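Local coordinates for protein 11R-lipoxygenase (Gersemia fruticosa, PDB 3VF1) that probably adds molecular oxygen to polyunsaturated fatty acids through a non-heme iron, under regulation by calcium, at residues 287-291 with 346-350; 326-330 with 447-453; 374-378 with 596-601; 403-408 with 425-429; 641-645 with 662-666. One frame throughout, in Å; residues are numbered along the deposited sequence.

Interaction 1 (287-291 with 346-350)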
# COMPACT_ATOMS: atom_id res chain seq x y z
N VAL A 287 16.43 31.35 -18.40
CA VAL A 287 16.09 31.17 -16.99
C VAL A 287 16.94 32.00 -16.02
O VAL A 287 16.76 31.90 -14.81
CB VAL A 287 16.24 29.69 -16.58
CG1 VAL A 287 15.29 28.82 -17.40
CG2 VAL A 287 17.68 29.24 -16.78
N GLU A 288 17.85 32.81 -16.55
CA GLU A 288 18.83 33.48 -15.71
C GLU A 288 18.21 34.39 -14.65
O GLU A 288 18.65 34.39 -13.50
CB GLU A 288 19.82 34.28 -16.56
CG GLU A 288 20.97 34.86 -15.76
CD GLU A 288 21.87 35.75 -16.59
OE1 GLU A 288 21.36 36.50 -17.45
OE2 GLU A 288 23.11 35.70 -16.38
N LYS A 289 17.20 35.17 -15.03
CA LYS A 289 16.59 36.12 -14.10
C LYS A 289 15.70 35.42 -13.07
O LYS A 289 15.23 36.05 -12.12
CB LYS A 289 15.81 37.20 -14.85
CG LYS A 289 16.69 38.33 -15.37
CD LYS A 289 15.90 39.33 -16.22
CE LYS A 289 14.97 40.20 -15.39
NZ LYS A 289 15.70 41.25 -14.61
N LEU A 290 15.46 34.13 -13.27
CA LEU A 290 14.71 33.33 -12.30
C LEU A 290 15.64 32.85 -11.19
O LEU A 290 15.20 32.55 -10.08
CB LEU A 290 14.06 32.13 -12.99
CG LEU A 290 13.08 32.46 -14.11
CD1 LEU A 290 12.63 31.18 -14.81
CD2 LEU A 290 11.89 33.23 -13.57
N LEU A 291 16.93 32.78 -11.50
CA LEU A 291 17.92 32.30 -10.53
C LEU A 291 18.32 33.43 -9.59
O LEU A 291 17.81 34.54 -9.68
CB LEU A 291 19.16 31.78 -11.26
CG LEU A 291 18.91 30.88 -12.47
CD1 LEU A 291 20.23 30.39 -13.05
CD2 LEU A 291 18.01 29.71 -12.10
N PRO A 346 9.62 25.65 -10.38
CA PRO A 346 9.81 25.28 -11.78
C PRO A 346 10.38 26.46 -12.57
O PRO A 346 9.91 27.58 -12.38
CB PRO A 346 8.39 24.95 -12.25
CG PRO A 346 7.53 25.81 -11.40
CD PRO A 346 8.20 25.86 -10.06
N ILE A 347 11.37 26.22 -13.42
CA ILE A 347 11.97 27.30 -14.20
C ILE A 347 11.98 27.01 -15.70
O ILE A 347 12.26 27.91 -16.49
CB ILE A 347 13.41 27.59 -13.73
CG1 ILE A 347 14.29 26.35 -13.89
CG2 ILE A 347 13.40 28.05 -12.28
CD1 ILE A 347 15.76 26.61 -13.62
N ALA A 348 11.66 25.78 -16.09
CA ALA A 348 11.65 25.42 -17.50
C ALA A 348 10.92 24.10 -17.72
O ALA A 348 10.96 23.21 -16.88
CB ALA A 348 13.08 25.32 -18.03
N ILE A 349 10.25 23.99 -18.87
CA ILE A 349 9.49 22.79 -19.20
C ILE A 349 9.54 22.50 -20.70
O ILE A 349 9.41 23.41 -21.52
CB ILE A 349 8.02 22.90 -18.78
CG1 ILE A 349 7.90 22.99 -17.25
CG2 ILE A 349 7.22 21.71 -19.30
CD1 ILE A 349 6.49 23.27 -16.77
N GLN A 350 9.72 21.23 -21.05
CA GLN A 350 9.66 20.79 -22.43
C GLN A 350 8.68 19.62 -22.51
O GLN A 350 8.85 18.62 -21.83
CB GLN A 350 11.05 20.36 -22.91
CG GLN A 350 11.12 19.99 -24.38
CD GLN A 350 12.53 19.62 -24.81
OE1 GLN A 350 13.39 20.49 -24.97
NE2 GLN A 350 12.77 18.33 -25.00

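Interaction 2 (326-330 with 447-453)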
# COMPACT_ATOMS: atom_id res chain seq x y z
N LYS A 326 -11.26 10.97 -26.92
CA LYS A 326 -9.85 11.05 -27.28
C LYS A 326 -9.08 11.81 -26.20
O LYS A 326 -9.46 12.91 -25.80
CB LYS A 326 -9.67 11.76 -28.62
CG LYS A 326 -10.35 11.05 -29.78
CD LYS A 326 -9.92 11.65 -31.12
CE LYS A 326 -10.56 10.92 -32.29
NZ LYS A 326 -12.04 11.09 -32.32
N ARG A 327 -7.99 11.20 -25.72
CA ARG A 327 -7.18 11.81 -24.68
C ARG A 327 -5.73 11.90 -25.13
O ARG A 327 -5.30 11.18 -26.03
CB ARG A 327 -7.28 10.99 -23.39
CG ARG A 327 -8.72 10.79 -22.92
CD ARG A 327 -8.81 9.78 -21.79
NE ARG A 327 -10.20 9.43 -21.51
CZ ARG A 327 -10.57 8.48 -20.66
NH1 ARG A 327 -9.66 7.79 -19.99
NH2 ARG A 327 -11.85 8.23 -20.47
N TYR A 328 -4.98 12.80 -24.50
CA TYR A 328 -3.61 13.06 -24.91
C TYR A 328 -2.67 13.13 -23.72
O TYR A 328 -3.09 13.39 -22.59
CB TYR A 328 -3.55 14.37 -25.70
CG TYR A 328 -4.46 14.41 -26.89
CD1 TYR A 328 -5.80 14.76 -26.76
CD2 TYR A 328 -4.00 14.08 -28.16
CE1 TYR A 328 -6.64 14.79 -27.85
CE2 TYR A 328 -4.83 14.11 -29.26
CZ TYR A 328 -6.16 14.46 -29.10
OH TYR A 328 -7.00 14.49 -30.19
N ILE A 329 -1.39 12.89 -23.99
CA ILE A 329 -0.34 13.03 -23.00
C ILE A 329 0.96 13.27 -23.74
O ILE A 329 1.10 12.90 -24.90
CB ILE A 329 -0.21 11.77 -22.11
CG1 ILE A 329 0.43 12.12 -20.77
CG2 ILE A 329 0.59 10.69 -22.82
CD1 ILE A 329 -0.39 13.05 -19.90
N THR A 330 1.92 13.89 -23.06
CA THR A 330 3.22 14.13 -23.65
C THR A 330 4.27 13.34 -22.87
O THR A 330 3.93 12.45 -22.10
CB THR A 330 3.57 15.63 -23.66
OG1 THR A 330 3.84 16.08 -22.32
CG2 THR A 330 2.42 16.44 -24.25
N ASP A 447 -9.06 3.36 -16.31
CA ASP A 447 -9.38 3.48 -17.72
C ASP A 447 -10.30 4.67 -18.00
O ASP A 447 -10.27 5.24 -19.09
CB ASP A 447 -10.04 2.19 -18.21
CG ASP A 447 -9.99 2.04 -19.72
OD1 ASP A 447 -8.94 1.58 -20.23
OD2 ASP A 447 -10.99 2.36 -20.38
N LYS A 448 -11.10 5.04 -17.01
CA LYS A 448 -12.09 6.11 -17.18
C LYS A 448 -11.56 7.52 -16.90
O LYS A 448 -12.18 8.50 -17.30
CB LYS A 448 -13.30 5.85 -16.28
CG LYS A 448 -14.09 4.60 -16.61
CD LYS A 448 -15.42 4.58 -15.87
CE LYS A 448 -16.19 3.29 -16.10
NZ LYS A 448 -15.63 2.15 -15.32
N VAL A 449 -10.42 7.62 -16.21
CA VAL A 449 -9.93 8.93 -15.78
C VAL A 449 -8.55 9.31 -16.33
O VAL A 449 -8.21 10.49 -16.41
CB VAL A 449 -9.88 9.02 -14.24
CG1 VAL A 449 -11.24 8.67 -13.65
CG2 VAL A 449 -8.80 8.12 -13.68
N LEU A 450 -7.75 8.31 -16.69
CA LEU A 450 -6.40 8.56 -17.19
C LEU A 450 -6.39 8.70 -18.71
O LEU A 450 -7.14 8.01 -19.40
CB LEU A 450 -5.46 7.43 -16.78
CG LEU A 450 -5.23 7.25 -15.28
CD1 LEU A 450 -4.31 6.06 -15.04
CD2 LEU A 450 -4.65 8.51 -14.67
N SER A 451 -5.54 9.58 -19.22
CA SER A 451 -5.43 9.75 -20.67
C SER A 451 -4.72 8.56 -21.31
O SER A 451 -4.91 8.28 -22.49
CB SER A 451 -4.71 11.06 -21.01
OG SER A 451 -3.40 11.09 -20.48
N ILE A 452 -3.90 7.86 -20.53
CA ILE A 452 -3.27 6.63 -21.02
C ILE A 452 -4.22 5.44 -20.86
O ILE A 452 -3.84 4.30 -21.10
CB ILE A 452 -1.93 6.31 -20.31
CG1 ILE A 452 -2.16 5.97 -18.83
CG2 ILE A 452 -0.96 7.48 -20.47
CD1 ILE A 452 -0.90 5.52 -18.12
N GLY A 453 -5.45 5.72 -20.44
CA GLY A 453 -6.48 4.71 -20.40
C GLY A 453 -6.73 4.18 -21.80
O GLY A 453 -6.37 4.82 -22.79

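Interaction 3 (374-378 with 596-601)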
# COMPACT_ATOMS: atom_id res chain seq x y z
N MET A 374 -0.37 26.69 -18.77
CA MET A 374 -0.66 25.55 -19.63
C MET A 374 0.48 24.53 -19.55
O MET A 374 0.24 23.34 -19.37
CB MET A 374 -0.86 26.00 -21.08
CG MET A 374 -1.02 24.86 -22.08
SD MET A 374 -2.55 23.93 -21.87
CE MET A 374 -3.73 25.01 -22.68
N ALA A 375 1.71 25.02 -19.67
CA ALA A 375 2.88 24.15 -19.65
C ALA A 375 2.93 23.35 -18.35
O ALA A 375 3.22 22.15 -18.36
CB ALA A 375 4.15 24.96 -19.82
N LYS A 376 2.64 24.01 -17.23
CA LYS A 376 2.67 23.36 -15.93
C LYS A 376 1.61 22.27 -15.81
O LYS A 376 1.85 21.22 -15.24
CB LYS A 376 2.50 24.39 -14.81
CG LYS A 376 3.72 25.29 -14.62
CD LYS A 376 3.59 26.17 -13.38
CE LYS A 376 2.42 27.14 -13.48
NZ LYS A 376 2.34 28.03 -12.29
N LEU A 377 0.42 22.54 -16.36
CA LEU A 377 -0.67 21.57 -16.29
C LEU A 377 -0.30 20.28 -17.00
O LEU A 377 -0.65 19.19 -16.53
CB LEU A 377 -1.94 22.16 -16.91
CG LEU A 377 -2.60 23.28 -16.09
CD1 LEU A 377 -3.67 24.00 -16.91
CD2 LEU A 377 -3.20 22.73 -14.81
N TRP A 378 0.40 20.39 -18.12
CA TRP A 378 0.79 19.21 -18.89
C TRP A 378 1.89 18.41 -18.20
O TRP A 378 1.98 17.20 -18.37
CB TRP A 378 1.24 19.62 -20.30
CG TRP A 378 0.10 19.84 -21.24
CD1 TRP A 378 -0.50 21.03 -21.54
CD2 TRP A 378 -0.59 18.85 -22.01
NE1 TRP A 378 -1.52 20.84 -22.45
CE2 TRP A 378 -1.59 19.51 -22.75
CE3 TRP A 378 -0.45 17.46 -22.14
CZ2 TRP A 378 -2.45 18.83 -23.61
CZ3 TRP A 378 -1.31 16.79 -23.00
CH2 TRP A 378 -2.29 17.47 -23.72
N MET A 596 -6.04 14.92 -20.63
CA MET A 596 -6.22 16.09 -21.48
C MET A 596 -7.04 15.69 -22.70
O MET A 596 -6.80 14.64 -23.30
CB MET A 596 -4.86 16.65 -21.92
CG MET A 596 -4.07 17.31 -20.80
SD MET A 596 -4.87 18.79 -20.15
CE MET A 596 -3.58 19.44 -19.10
N ARG A 597 -8.01 16.52 -23.05
CA ARG A 597 -8.93 16.21 -24.15
C ARG A 597 -8.48 16.83 -25.46
O ARG A 597 -9.06 16.56 -26.51
CB ARG A 597 -10.33 16.69 -23.81
CG ARG A 597 -10.99 15.93 -22.68
CD ARG A 597 -12.39 16.46 -22.43
NE ARG A 597 -12.35 17.83 -21.92
CZ ARG A 597 -13.26 18.76 -22.19
NH1 ARG A 597 -14.30 18.50 -22.97
NH2 ARG A 597 -13.12 19.98 -21.68
N GLN A 598 -7.45 17.66 -25.40
CA GLN A 598 -6.89 18.28 -26.60
C GLN A 598 -5.39 18.08 -26.61
O GLN A 598 -4.77 17.97 -25.55
CB GLN A 598 -7.21 19.77 -26.63
CG GLN A 598 -8.69 20.10 -26.67
CD GLN A 598 -9.32 19.74 -28.00
OE1 GLN A 598 -8.62 19.54 -29.00
NE2 GLN A 598 -10.64 19.66 -28.03
N PRO A 599 -4.79 18.03 -27.80
CA PRO A 599 -3.33 17.94 -27.87
C PRO A 599 -2.68 19.20 -27.32
O PRO A 599 -3.35 20.24 -27.23
CB PRO A 599 -3.06 17.81 -29.38
CG PRO A 599 -4.26 18.37 -30.05
CD PRO A 599 -5.42 18.08 -29.14
N PRO A 600 -1.40 19.12 -26.93
CA PRO A 600 -0.71 20.28 -26.38
C PRO A 600 -0.55 21.38 -27.42
O PRO A 600 -0.75 21.13 -28.60
CB PRO A 600 0.66 19.72 -25.98
CG PRO A 600 0.85 18.54 -26.87
CD PRO A 600 -0.51 17.96 -27.09
N PRO A 601 -0.19 22.60 -26.98
CA PRO A 601 0.03 23.70 -27.92
C PRO A 601 1.28 23.49 -28.76
O PRO A 601 2.23 22.86 -28.29
CB PRO A 601 0.19 24.91 -27.00
CG PRO A 601 0.71 24.34 -25.73
CD PRO A 601 0.06 23.00 -25.59

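Interaction 4 (403-408 with 425-429)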
# COMPACT_ATOMS: atom_id res chain seq x y z
N THR A 403 4.51 -11.31 -1.34
CA THR A 403 4.96 -11.65 0.01
C THR A 403 3.81 -12.25 0.81
O THR A 403 4.04 -13.09 1.69
CB THR A 403 5.52 -10.43 0.76
OG1 THR A 403 4.46 -9.51 1.06
CG2 THR A 403 6.60 -9.73 -0.06
N ALA A 404 2.59 -11.83 0.51
CA ALA A 404 1.42 -12.38 1.18
C ALA A 404 1.18 -13.81 0.72
O ALA A 404 0.92 -14.70 1.52
CB ALA A 404 0.19 -11.51 0.91
N VAL A 405 1.27 -14.01 -0.59
CA VAL A 405 1.04 -15.33 -1.18
C VAL A 405 2.09 -16.33 -0.71
O VAL A 405 1.77 -17.47 -0.37
CB VAL A 405 1.05 -15.27 -2.72
CG1 VAL A 405 0.93 -16.66 -3.31
CG2 VAL A 405 -0.07 -14.37 -3.23
N SER A 406 3.35 -15.89 -0.67
CA SER A 406 4.44 -16.77 -0.26
C SER A 406 4.33 -17.13 1.22
O SER A 406 4.72 -18.22 1.63
CB SER A 406 5.80 -16.12 -0.54
OG SER A 406 6.85 -17.00 -0.19
N SER A 407 3.80 -16.21 2.02
CA SER A 407 3.61 -16.46 3.44
C SER A 407 2.67 -17.65 3.65
O SER A 407 2.95 -18.54 4.46
CB SER A 407 3.03 -15.23 4.14
OG SER A 407 3.98 -14.18 4.21
N TRP A 408 1.56 -17.66 2.92
CA TRP A 408 0.57 -18.72 3.05
C TRP A 408 1.10 -20.06 2.55
O TRP A 408 0.72 -21.11 3.05
CB TRP A 408 -0.71 -18.35 2.30
CG TRP A 408 -1.57 -17.36 3.03
CD1 TRP A 408 -1.64 -16.02 2.81
CD2 TRP A 408 -2.48 -17.64 4.10
NE1 TRP A 408 -2.54 -15.44 3.67
CE2 TRP A 408 -3.07 -16.42 4.48
CE3 TRP A 408 -2.85 -18.81 4.77
CZ2 TRP A 408 -4.01 -16.33 5.50
CZ3 TRP A 408 -3.79 -18.72 5.79
CH2 TRP A 408 -4.35 -17.49 6.14
N THR A 425 0.33 -7.49 5.88
CA THR A 425 -0.05 -8.02 4.57
C THR A 425 -1.55 -8.29 4.52
O THR A 425 -2.07 -8.79 3.53
CB THR A 425 0.69 -9.32 4.24
OG1 THR A 425 0.36 -10.33 5.21
CG2 THR A 425 2.20 -9.09 4.24
N LYS A 426 -2.24 -7.95 5.60
CA LYS A 426 -3.67 -8.21 5.71
C LYS A 426 -4.46 -7.40 4.69
O LYS A 426 -4.35 -6.17 4.64
CB LYS A 426 -4.15 -7.88 7.12
CG LYS A 426 -5.40 -8.64 7.54
CD LYS A 426 -5.88 -8.20 8.92
CE LYS A 426 -7.15 -8.92 9.32
NZ LYS A 426 -7.75 -8.35 10.55
N GLY A 427 -5.26 -8.09 3.88
CA GLY A 427 -6.19 -7.43 2.98
C GLY A 427 -5.65 -7.14 1.58
O GLY A 427 -6.40 -6.72 0.71
N ILE A 428 -4.36 -7.37 1.36
CA ILE A 428 -3.75 -7.02 0.09
C ILE A 428 -4.22 -7.92 -1.05
O ILE A 428 -4.39 -7.46 -2.18
CB ILE A 428 -2.20 -7.05 0.16
CG1 ILE A 428 -1.61 -6.36 -1.07
CG2 ILE A 428 -1.69 -8.48 0.29
CD1 ILE A 428 -0.11 -6.15 -1.00
N MET A 429 -4.45 -9.20 -0.76
CA MET A 429 -4.91 -10.13 -1.78
C MET A 429 -6.34 -9.80 -2.22
O MET A 429 -6.66 -9.83 -3.41
CB MET A 429 -4.84 -11.57 -1.28
CG MET A 429 -3.47 -12.21 -1.42
SD MET A 429 -3.39 -13.91 -0.84
CE MET A 429 -3.62 -13.68 0.92

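Interaction 5 (641-645 with 662-666)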
# COMPACT_ATOMS: atom_id res chain seq x y z
N PHE A 641 -4.05 1.23 12.89
CA PHE A 641 -2.95 2.05 12.39
C PHE A 641 -1.59 1.56 12.89
O PHE A 641 -1.52 0.68 13.74
CB PHE A 641 -3.18 3.52 12.76
CG PHE A 641 -4.41 4.10 12.12
CD1 PHE A 641 -4.42 4.43 10.77
CD2 PHE A 641 -5.56 4.31 12.86
CE1 PHE A 641 -5.54 4.96 10.18
CE2 PHE A 641 -6.70 4.85 12.27
CZ PHE A 641 -6.68 5.17 10.92
N LEU A 642 -0.53 2.14 12.34
CA LEU A 642 0.82 1.63 12.55
C LEU A 642 1.15 1.45 14.02
O LEU A 642 1.10 2.40 14.80
CB LEU A 642 1.85 2.55 11.89
CG LEU A 642 3.27 2.00 11.84
CD1 LEU A 642 3.32 0.70 11.04
CD2 LEU A 642 4.22 3.03 11.25
N GLY A 643 1.51 0.22 14.39
CA GLY A 643 1.91 -0.08 15.75
C GLY A 643 0.78 -0.65 16.59
O GLY A 643 1.02 -1.32 17.60
N ASP A 644 -0.46 -0.38 16.19
CA ASP A 644 -1.62 -0.89 16.90
C ASP A 644 -1.88 -2.34 16.51
O ASP A 644 -2.54 -2.62 15.51
CB ASP A 644 -2.86 -0.04 16.59
CG ASP A 644 -4.11 -0.58 17.25
OD1 ASP A 644 -4.00 -1.32 18.25
OD2 ASP A 644 -5.22 -0.26 16.76
N TYR A 645 -1.35 -3.26 17.31
CA TYR A 645 -1.48 -4.69 17.05
C TYR A 645 -2.49 -5.32 17.99
O TYR A 645 -2.13 -6.10 18.87
CB TYR A 645 -0.12 -5.37 17.22
CG TYR A 645 0.92 -4.94 16.21
CD1 TYR A 645 0.66 -4.99 14.84
CD2 TYR A 645 2.17 -4.48 16.62
CE1 TYR A 645 1.62 -4.60 13.92
CE2 TYR A 645 3.13 -4.09 15.71
CZ TYR A 645 2.85 -4.15 14.36
OH TYR A 645 3.80 -3.76 13.45
N PHE A 662 8.40 -0.18 20.05
CA PHE A 662 8.01 0.30 18.73
C PHE A 662 6.99 1.42 18.86
O PHE A 662 7.17 2.51 18.31
CB PHE A 662 7.44 -0.88 17.93
CG PHE A 662 7.16 -0.57 16.49
CD1 PHE A 662 8.09 0.08 15.70
CD2 PHE A 662 5.97 -0.98 15.91
CE1 PHE A 662 7.83 0.34 14.36
CE2 PHE A 662 5.71 -0.73 14.57
CZ PHE A 662 6.64 -0.07 13.80
N LYS A 663 5.92 1.16 19.60
CA LYS A 663 4.86 2.15 19.80
C LYS A 663 5.39 3.41 20.47
O LYS A 663 4.90 4.51 20.22
CB LYS A 663 3.72 1.56 20.64
CG LYS A 663 3.02 0.38 19.98
CD LYS A 663 1.82 -0.09 20.79
CE LYS A 663 0.72 0.95 20.81
NZ LYS A 663 -0.52 0.44 21.45
N SER A 664 6.39 3.26 21.33
CA SER A 664 6.97 4.40 22.03
C SER A 664 7.80 5.25 21.07
O SER A 664 7.80 6.47 21.16
CB SER A 664 7.84 3.93 23.20
OG SER A 664 8.39 5.03 23.90
N ASN A 665 8.50 4.59 20.15
CA ASN A 665 9.28 5.29 19.15
C ASN A 665 8.38 6.02 18.16
O ASN A 665 8.73 7.09 17.66
CB ASN A 665 10.21 4.32 18.41
CG ASN A 665 11.36 3.85 19.27
OD1 ASN A 665 11.72 4.50 20.25
ND2 ASN A 665 11.96 2.73 18.90
N LEU A 666 7.23 5.42 17.87
CA LEU A 666 6.26 6.04 16.98
C LEU A 666 5.65 7.27 17.63
O LEU A 666 5.45 8.30 16.98
CB LEU A 666 5.15 5.04 16.62
CG LEU A 666 5.59 3.85 15.77
CD1 LEU A 666 4.40 2.93 15.50
CD2 LEU A 666 6.22 4.30 14.47

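Interaction 1 (287-291 with 346-350)
The backbone oxygen of Ile347 accepts a hydrogen bond from the hydroxyl of Thr363 and is touched by two methyl groups of the facing loop, with Val287 CG1 3.3 Å from Ile347 O and Leu290 CD1 at 3.7 Å from the same oxygen. This polar atom is thus satisfied among hydrocarbon groups that offer it nothing. Val287 can touch the carbonyl because CG1 stands beside its own backbone N and anti to its carbonyl carbon (chi1 -61°). The same methyl reaches on to Ala348 CB, 4.2 Å from Val287 CG1.

Ile347 and Ala348 form a classic beta bulge in strand 344-350, where both residues face Leu335 of the neighbouring antiparallel strand 333-338. Pro346 and Ile349 pack on Trp372 of helix 369-410, whereas Ile347 and Ala348 meet the loop that follows helix 284-287. Within that loop Leu290 N donates to Val287 O over 3.0 Å, a tight turn that brings Val287 and Leu290 to the strand together.

Ile347 is the hub of the apolar packing. The Leu290 and Ile347 side chains run antiparallel alongside each other, bringing Leu290 CD1 to 3.8 Å from Ile347 CB. The longer branch of Ile347 leaves between the backbone N and the carbonyl carbon (chi1 60°) and then runs extended, which carries CD1 out to Leu291. There the two side chains meet at about a right angle, Leu291 CD2 lying 4.1 Å from Ile347 CD1, and Tyr337 of strand 333-338 touches both residues.

Interaction 2 (326-330 with 447-453)
The CA atoms of Arg327 and Ser451 lie 4.8 Å apart, where the loop after strand 325-326 passes the type I beta turn formed by Leu450 to Gly453. From Arg327 an extended side chain, CG beside the backbone N (chi1 -55°), runs along Ser451, its CB 3.5 Å from Ser451 CB. At its end Arg327 NH1 donates to Leu450 O at 2.6 Å and to Asp447 O at 2.8 Å, while NH2 forms a salt bridge with Asp325. Leu450 O lies in the guanidinium plane; Asp447 O is tilted from it. Leu450 O takes a second bond on the other face of its carbonyl, from Gly453 N, which closes the turn. Ser451 OG donates weakly to Tyr328 O. A leucine in place of Arg327 would probably leave the backbone oxygen of Asp447 without this donor, that of Leu450 with just its turn bond among those described, and Asp325 without its salt-bridge mate. Leu450 also packs on Met389 of helix 369-410, its side chain about 9 Å from that of the iron ligand His392. The buried cation is thus shared between the Asp325 carboxylate and two backbone carbonyls, at the end of helix 445-449 and the turn after it, whose partial negative charge would help to offset its own.

Interaction 3 (374-378 with 596-601)
Trp378 is sandwiched between Met596 and Pro600, which lie on opposite faces of its indole. Met596 CG stands 3.4 Å from the centroid of the six-membered ring of Trp378, only 13° off the normal, and Pro600 CB approaches the other face at 4.1 Å from the same centroid; both are CH-pi contacts. The indole projects from helix 369-410 with its benzo end reaching into the loop that carries the three prolines.

The methionine is bent at chi2 (-65°) and extended at chi3. This shape lays CG and SD over the indole in a Met-aromatic contact and sends the methyl back to the helix, Met596 CE being 3.9 Å from Leu377 CB. At the rim of the ring the backbone carbonyl of Gln598 points in: Gln598 O lies near the ring plane, 3.1 Å from Trp378 CH2. Met374, one turn earlier, has CG anti to the backbone N (chi1 174°), which places Met374 CG beside the indole edge and 4.1 Å from Pro601 CG.

With Trp378 cut back to an alanine, Met596 and Pro600 are likely to face each other across a gap, the thioether set free to turn and Pro600 without the ring it packs on. Trp362 of strand 361-362 touches Pro601, and Ile612 of helix 609-615 touches Met374 and Leu377. Shape and polarisability therefore do most of the joining here: C-H groups and a sulfur meet the pi faces, while the backbone carbonyl oxygen of Gln598 meets the electropositive ring edge.

Interaction 4 (403-408 with 425-429)
Met429 points across to Ala404, Val405 and Trp408 of the long helix 369-410, from the first turn of helix 428-438 in the mainly helical lipoxygenase domain. Thr425 to Ile428 form a type II beta turn that leads into this helix, with Gly427 as its N-cap. The methionine leaves with CG beside its backbone N. Its CB makes no close approach to the long helix, whereas Met429 CG comes 4.4 Å from Ala404 CB. Farther out, Met429 SD lies 4.1 Å from Val405 CG2 and sits obliquely to the pyrrole ring of Trp408, a Met-aromatic contact. The chain is straight at chi2 and bends only at chi3 (-68°), which turns the methyl to the indole: Met429 CE is 3.4 Å from Trp408 NE1 and also approaches CD1. Trp408 is itself held by stacking on Tyr165 and by an edge-to-face contact with Trp418.

Thr425 and Ile428 pack on Ala404; the side chain of Ile428 is about 6 Å from that of the iron ligand His397. Thr425 CB is 4.0 Å from Ala404 CB, and Thr425 CG2 faces Thr403 OG1. Ile428 approaches by its CG2 branch, set 3.6 Å from Ala404 CB.

Interaction 5 (641-645 with 662-666)
Leu642 and Leu666 make the main aliphatic contact, their side chains crossing at about a right angle with Leu642 CG 3.9 Å from Leu666 CD1. The first torsion of Leu642 puts CG anti to the backbone N (chi1 -170°), and this swings the branch round to the helix and brings Leu642 CD1 to the edge of the Phe662 ring. Leu642 also touches Ser572 and Cys573 of helix 557-579, which supplies the iron ligand His575.

Aromatic contacts come next. The side chains of Tyr645 and Phe662 run across each other while their ring planes stay nearly parallel and meet near the rims, with the phenol oxygen leading: Tyr645 OH is 3.8 Å from Phe662 CE2. That oxygen is hydrogen-bonded to His424 NE2, which ties the far end of the ring to helix 416-425. Phe662 in turn stacks on Phe506 of helix 491-514.

Phe641 to Asp644 form a type II beta turn, closed by a 2.9 Å bond from Asp644 N to Phe641 O, and its third residue, Gly643, lies against helix 653-676. Its positive phi (97°) suits glycine in itself, and the helix adds a second reason, since a beta carbon on Gly643 would come only 2.8 Å from Leu666 CD1. Without one, Gly643 CA can lie 3.9 Å from Leu666 CD1.

The carbonyls of the turn meet hydrocarbon. Leu642 O is 3.4 Å from Leu666 CD1, and the aliphatic part of Lys663 lies along the next carbonyl, Lys663 CD being 3.5 Å from Gly643 O. The lysine chain bends at chi3, and Lys663 NZ stops 5.0 Å from Asp644 OD1, too far for a salt bridge, although the opposite charges may attract weakly.

Overall arrangement
All five contacts lie in the lipoxygenase part of the chain, in two groups. Interactions 2 and 3 are centred about 12 Å apart and touch where Tyr328 meets the 596-599 loop; interaction 1 touches interaction 3 through Ile349 on helix 369-410, their centres about 19 Å apart. Interactions 4 and 5 form the other group, about 21 Å apart between centres and not touching. Helix 369-410 bridges the groups: interactions 3 and 4 use it some 40 Å apart, with His392 and His397 between them. Along the chain, interactions 1 and 2 cross, as do 2 and 3; interaction 4 is nested within both 2 and 3, and interaction 5 follows in series. Interactions 1 to 4 gather distant sequence on or beside this iron-binding helix.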